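Local coordinates for protein endo-xylogalacturonan hydrolase A (Aspergillus tubingensis, PDB 4C2L) that hydrolyses xylogalacturonan, the xylose-substituted galacturonan of the hairy regions of pectin, as a secreted fungal enzyme of glycoside hydrolase family 28, at residues A120-A125 against S181-K186; I48-G53 against G76-A81. All coordinates share one frame; numbering follows the deposited sequence.

Interaction 1 (A120-A125 against S181-K186)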
# COMPACT_ATOMS: atom_id res chain seq x y z
N ALA A 120 11.58 -7.27 -13.83
CA ALA A 120 11.65 -7.60 -12.41
C ALA A 120 10.60 -8.64 -12.06
O ALA A 120 10.88 -9.57 -11.30
CB ALA A 120 11.49 -6.34 -11.56
N TRP A 121 9.38 -8.49 -12.59
CA TRP A 121 8.34 -9.48 -12.25
C TRP A 121 8.69 -10.84 -12.79
O TRP A 121 8.44 -11.85 -12.14
CB TRP A 121 6.97 -9.08 -12.78
CG TRP A 121 6.54 -7.71 -12.36
CD1 TRP A 121 6.86 -7.04 -11.17
CD2 TRP A 121 5.68 -6.79 -13.11
NE1 TRP A 121 6.27 -5.79 -11.16
CE2 TRP A 121 5.54 -5.59 -12.29
CE3 TRP A 121 5.04 -6.85 -14.36
CZ2 TRP A 121 4.79 -4.49 -12.71
CZ3 TRP A 121 4.28 -5.74 -14.77
CH2 TRP A 121 4.16 -4.59 -13.97
N ASP A 122 9.26 -10.89 -13.98
CA ASP A 122 9.61 -12.17 -14.59
C ASP A 122 10.79 -12.82 -13.89
O ASP A 122 10.79 -14.03 -13.67
CB ASP A 122 9.90 -11.98 -16.09
CG ASP A 122 8.65 -11.62 -16.89
OD1 ASP A 122 7.54 -12.09 -16.58
OD2 ASP A 122 8.79 -10.88 -17.86
N LEU A 123 11.77 -12.01 -13.50
CA LEU A 123 12.91 -12.51 -12.73
C LEU A 123 12.47 -13.02 -11.36
O LEU A 123 12.82 -14.13 -10.96
CB LEU A 123 13.99 -11.44 -12.57
CG LEU A 123 15.27 -11.84 -11.83
CD1 LEU A 123 15.89 -13.10 -12.41
CD2 LEU A 123 16.26 -10.68 -11.91
N PHE A 124 11.67 -12.23 -10.66
CA PHE A 124 11.16 -12.65 -9.35
C PHE A 124 10.36 -13.96 -9.45
O PHE A 124 10.41 -14.79 -8.55
CB PHE A 124 10.30 -11.55 -8.75
CG PHE A 124 9.77 -11.90 -7.40
CD1 PHE A 124 10.63 -11.89 -6.31
CD2 PHE A 124 8.44 -12.26 -7.21
CE1 PHE A 124 10.17 -12.21 -5.04
CE2 PHE A 124 7.97 -12.58 -5.95
CZ PHE A 124 8.84 -12.57 -4.87
N ALA A 125 9.60 -14.12 -10.53
CA ALA A 125 8.78 -15.32 -10.74
C ALA A 125 9.64 -16.59 -10.78
O ALA A 125 9.23 -17.62 -10.26
CB ALA A 125 7.95 -15.19 -12.01
N SER A 181 2.94 -10.74 -19.56
CA SER A 181 3.13 -12.19 -19.62
C SER A 181 2.19 -12.87 -18.63
O SER A 181 1.26 -12.24 -18.12
CB SER A 181 4.58 -12.56 -19.31
OG SER A 181 4.90 -12.36 -17.95
N ASP A 182 2.46 -14.14 -18.36
CA ASP A 182 1.66 -14.91 -17.41
C ASP A 182 2.15 -14.72 -15.99
O ASP A 182 1.51 -15.19 -15.05
CB ASP A 182 1.73 -16.39 -17.76
CG ASP A 182 1.16 -16.69 -19.13
OD1 ASP A 182 -0.07 -16.53 -19.28
OD2 ASP A 182 1.94 -17.08 -20.04
N ASN A 183 3.30 -14.06 -15.82
CA ASN A 183 3.81 -13.78 -14.48
C ASN A 183 3.15 -12.52 -13.94
O ASN A 183 3.24 -11.47 -14.57
CB ASN A 183 5.32 -13.60 -14.51
CG ASN A 183 6.04 -14.89 -14.85
OD1 ASN A 183 5.67 -15.96 -14.37
ND2 ASN A 183 7.09 -14.78 -15.63
N PRO A 184 2.49 -12.62 -12.77
CA PRO A 184 1.80 -11.45 -12.24
C PRO A 184 2.76 -10.41 -11.64
O PRO A 184 3.93 -10.73 -11.34
CB PRO A 184 0.89 -12.02 -11.14
CG PRO A 184 1.44 -13.36 -10.82
CD PRO A 184 2.38 -13.81 -11.90
N PRO A 185 2.29 -9.16 -11.50
CA PRO A 185 3.10 -8.11 -10.87
C PRO A 185 3.07 -8.28 -9.34
O PRO A 185 2.38 -7.55 -8.64
CB PRO A 185 2.40 -6.83 -11.31
CG PRO A 185 0.98 -7.22 -11.61
CD PRO A 185 1.01 -8.66 -12.03
N LYS A 186 3.83 -9.26 -8.85
CA LYS A 186 3.80 -9.62 -7.43
C LYS A 186 4.24 -8.47 -6.52
O LYS A 186 5.16 -7.73 -6.86
CB LYS A 186 4.75 -10.79 -7.17
CG LYS A 186 4.29 -12.12 -7.75
CD LYS A 186 3.11 -12.68 -7.00
CE LYS A 186 2.88 -14.14 -7.40
NZ LYS A 186 1.69 -14.70 -6.69
O HOH W 1 6.04 -12.38 -10.82

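Interaction 2 (I48-G53 against G76-A81)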
# COMPACT_ATOMS: atom_id res chain seq x y z
N ILE A 48 11.10 22.75 -10.48
CA ILE A 48 11.71 21.95 -11.53
C ILE A 48 10.58 21.43 -12.42
O ILE A 48 9.56 20.95 -11.92
CB ILE A 48 12.51 20.79 -10.89
CG1 ILE A 48 13.80 21.34 -10.26
CG2 ILE A 48 12.80 19.70 -11.89
CD1 ILE A 48 13.60 21.92 -8.86
N VAL A 49 10.74 21.57 -13.72
CA VAL A 49 9.68 21.23 -14.67
C VAL A 49 10.13 20.14 -15.64
O VAL A 49 11.16 20.26 -16.29
CB VAL A 49 9.22 22.48 -15.47
CG1 VAL A 49 8.24 22.09 -16.57
CG2 VAL A 49 8.60 23.52 -14.54
N PHE A 50 9.35 19.06 -15.71
CA PHE A 50 9.50 18.11 -16.79
C PHE A 50 8.37 18.41 -17.76
O PHE A 50 7.21 18.09 -17.46
CB PHE A 50 9.36 16.67 -16.27
CG PHE A 50 10.38 16.30 -15.23
CD1 PHE A 50 11.61 15.79 -15.63
CD2 PHE A 50 10.11 16.44 -13.88
CE1 PHE A 50 12.56 15.43 -14.68
CE2 PHE A 50 11.06 16.08 -12.93
CZ PHE A 50 12.28 15.57 -13.33
N PRO A 51 8.68 19.04 -18.92
CA PRO A 51 7.61 19.55 -19.78
C PRO A 51 6.68 18.50 -20.36
O PRO A 51 7.06 17.36 -20.60
CB PRO A 51 8.38 20.20 -20.95
CG PRO A 51 9.71 20.54 -20.37
CD PRO A 51 10.01 19.36 -19.47
N GLU A 52 5.45 18.93 -20.65
CA GLU A 52 4.51 18.09 -21.36
C GLU A 52 5.11 17.58 -22.68
O GLU A 52 5.77 18.33 -23.41
CB GLU A 52 3.20 18.87 -21.59
CG GLU A 52 2.11 18.09 -22.31
CD GLU A 52 1.95 18.48 -23.78
OE1 GLU A 52 2.84 19.19 -24.32
OE2 GLU A 52 0.93 18.09 -24.39
N GLY A 53 4.92 16.30 -22.95
CA GLY A 53 5.43 15.66 -24.15
C GLY A 53 6.88 15.23 -24.07
O GLY A 53 7.41 14.66 -25.02
N GLY A 76 5.67 15.20 -18.21
CA GLY A 76 6.08 14.23 -19.21
C GLY A 76 6.23 12.84 -18.62
O GLY A 76 5.67 12.53 -17.55
N LEU A 77 7.01 12.02 -19.30
CA LEU A 77 7.23 10.63 -18.92
C LEU A 77 8.61 10.50 -18.28
O LEU A 77 9.60 10.94 -18.86
CB LEU A 77 7.18 9.75 -20.17
CG LEU A 77 7.55 8.25 -19.99
CD1 LEU A 77 6.67 7.59 -18.92
CD2 LEU A 77 7.45 7.52 -21.33
N LEU A 78 8.66 9.95 -17.07
CA LEU A 78 9.94 9.58 -16.45
C LEU A 78 9.99 8.08 -16.53
O LEU A 78 9.21 7.39 -15.86
CB LEU A 78 10.00 10.02 -14.97
CG LEU A 78 9.70 11.48 -14.63
CD1 LEU A 78 9.98 11.81 -13.17
CD2 LEU A 78 10.49 12.41 -15.53
N LYS A 79 10.88 7.57 -17.37
CA LYS A 79 10.92 6.15 -17.61
C LYS A 79 12.17 5.55 -16.99
O LYS A 79 13.28 5.84 -17.43
CB LYS A 79 10.88 5.84 -19.10
CG LYS A 79 10.88 4.33 -19.34
CD LYS A 79 10.60 3.98 -20.78
CE LYS A 79 10.34 2.49 -20.91
NZ LYS A 79 10.31 2.15 -22.36
N PHE A 80 11.98 4.73 -15.95
CA PHE A 80 13.11 4.01 -15.35
C PHE A 80 13.61 2.86 -16.20
O PHE A 80 12.84 2.19 -16.88
CB PHE A 80 12.73 3.47 -13.97
CG PHE A 80 12.81 4.50 -12.91
CD1 PHE A 80 14.04 4.82 -12.33
CD2 PHE A 80 11.66 5.17 -12.47
CE1 PHE A 80 14.11 5.78 -11.33
CE2 PHE A 80 11.74 6.14 -11.48
CZ PHE A 80 12.96 6.44 -10.91
N ALA A 81 14.93 2.64 -16.16
CA ALA A 81 15.52 1.44 -16.76
C ALA A 81 15.07 0.20 -16.02
O ALA A 81 14.92 0.23 -14.80
CB ALA A 81 17.03 1.53 -16.71

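Interaction 1 (A120-A125 against S181-K186)
Asn183 and Ser181 both donate to one oxygen of Asp122, OD1. Asn183 ND2 donates to Asp122 OD1 at 2.9 Å, almost straight at 170°. It comes from the anti side, 31° out of the carboxylate plane. Ser181 OG donates to the syn lone pair of the same OD1 at 3.0 Å. Ser181 OG also accepts from the backbone N of Asn183, an ST turn that probably brings the two donors together. The other oxygen, OD2, bonds Gln118. A water bridges the backbones, donating to Trp121 O at 2.8 Å and to Pro184 O at 2.7 Å. Ala125 CB also touches the Asn183 amide.

The apolar part is led by Pro185, the centre of an inverse gamma turn. Its CB sits over a face of the Trp121 indole, 3.5 Å from the centroid of the six-membered ring, a CH-pi contact. Phe124 CG is anti to the backbone N (chi1 -179°), which carries CE2 to 3.9 Å from Lys186 CB.

Lys186 lies near the probable active-site residues Asp210 and His233. Arg132 makes a cation-pi contact with Phe124 and bonds Lys186 O. Helix 118-126 thus packs at the surface on the loop between strands 168-176 and 191-196.

Interaction 2 (I48-G53 against G76-A81)
Gly76, Phe50 and Leu78 bury the most surface here. Leu78 lays one methyl, CD2, over a face of the Phe50 ring. The methyl is 3.8 Å from the ring centroid and 22° off the normal, a CH-pi contact displaced toward the rim. Phe50 CD1 is the nearest ring atom, 3.6 Å from Leu78 CD2. The two side chains cross at about a right angle. Leu78 starts out to one side of 48-53, but its end comes nearer. Its CD1 is anti to CA, which turns CD2 to the side, onto the ring. Phe50 CG lies beside its own backbone N, chi1 -61°, and the ring is directed across to Leu78.

Gly76 fits against the backbone of the turn 51-53 that follows Phe50. Having no side chain, it can lie close to Pro51 O, with Gly76 N 3.5 Å from Pro51 O. Gly76 N makes a weak, bent hydrogen bond to Phe50 O, at 3.4 Å and 121°.

The contact lies at the end of strand 47-50 and the start of strand 77-80, in the parallel beta-helix characteristic of the family. Strand 47-50 pairs with strand 70-74, and strand 77-80 with strands 55-58 and 112-114. Tyr56 of strand 55-58 meets the Phe50 ring edge-to-face and also touches Leu78. Ile35 of helix 32-42 packs on Phe50.

From the N terminus, interaction 2 comes first. It closes a loop of 22 residues between 48-53 and 76-81, about half of them in strands, near the start of the beta-helix. Interaction 1 opens later, at helix 118-126, and closes at 181-186 after 55 residues that contain several strands. The two loops are in series, so they neither nest nor cross. The centres of interactions 1 and 2 are about 26 Å apart, and the two contacts do not touch. Interaction 2 joins parts of the early coils around strands 47-50 and 77-80. Interaction 1 ties a surface helix to a loop of the first PbH1 repeat, close to the presumed active site.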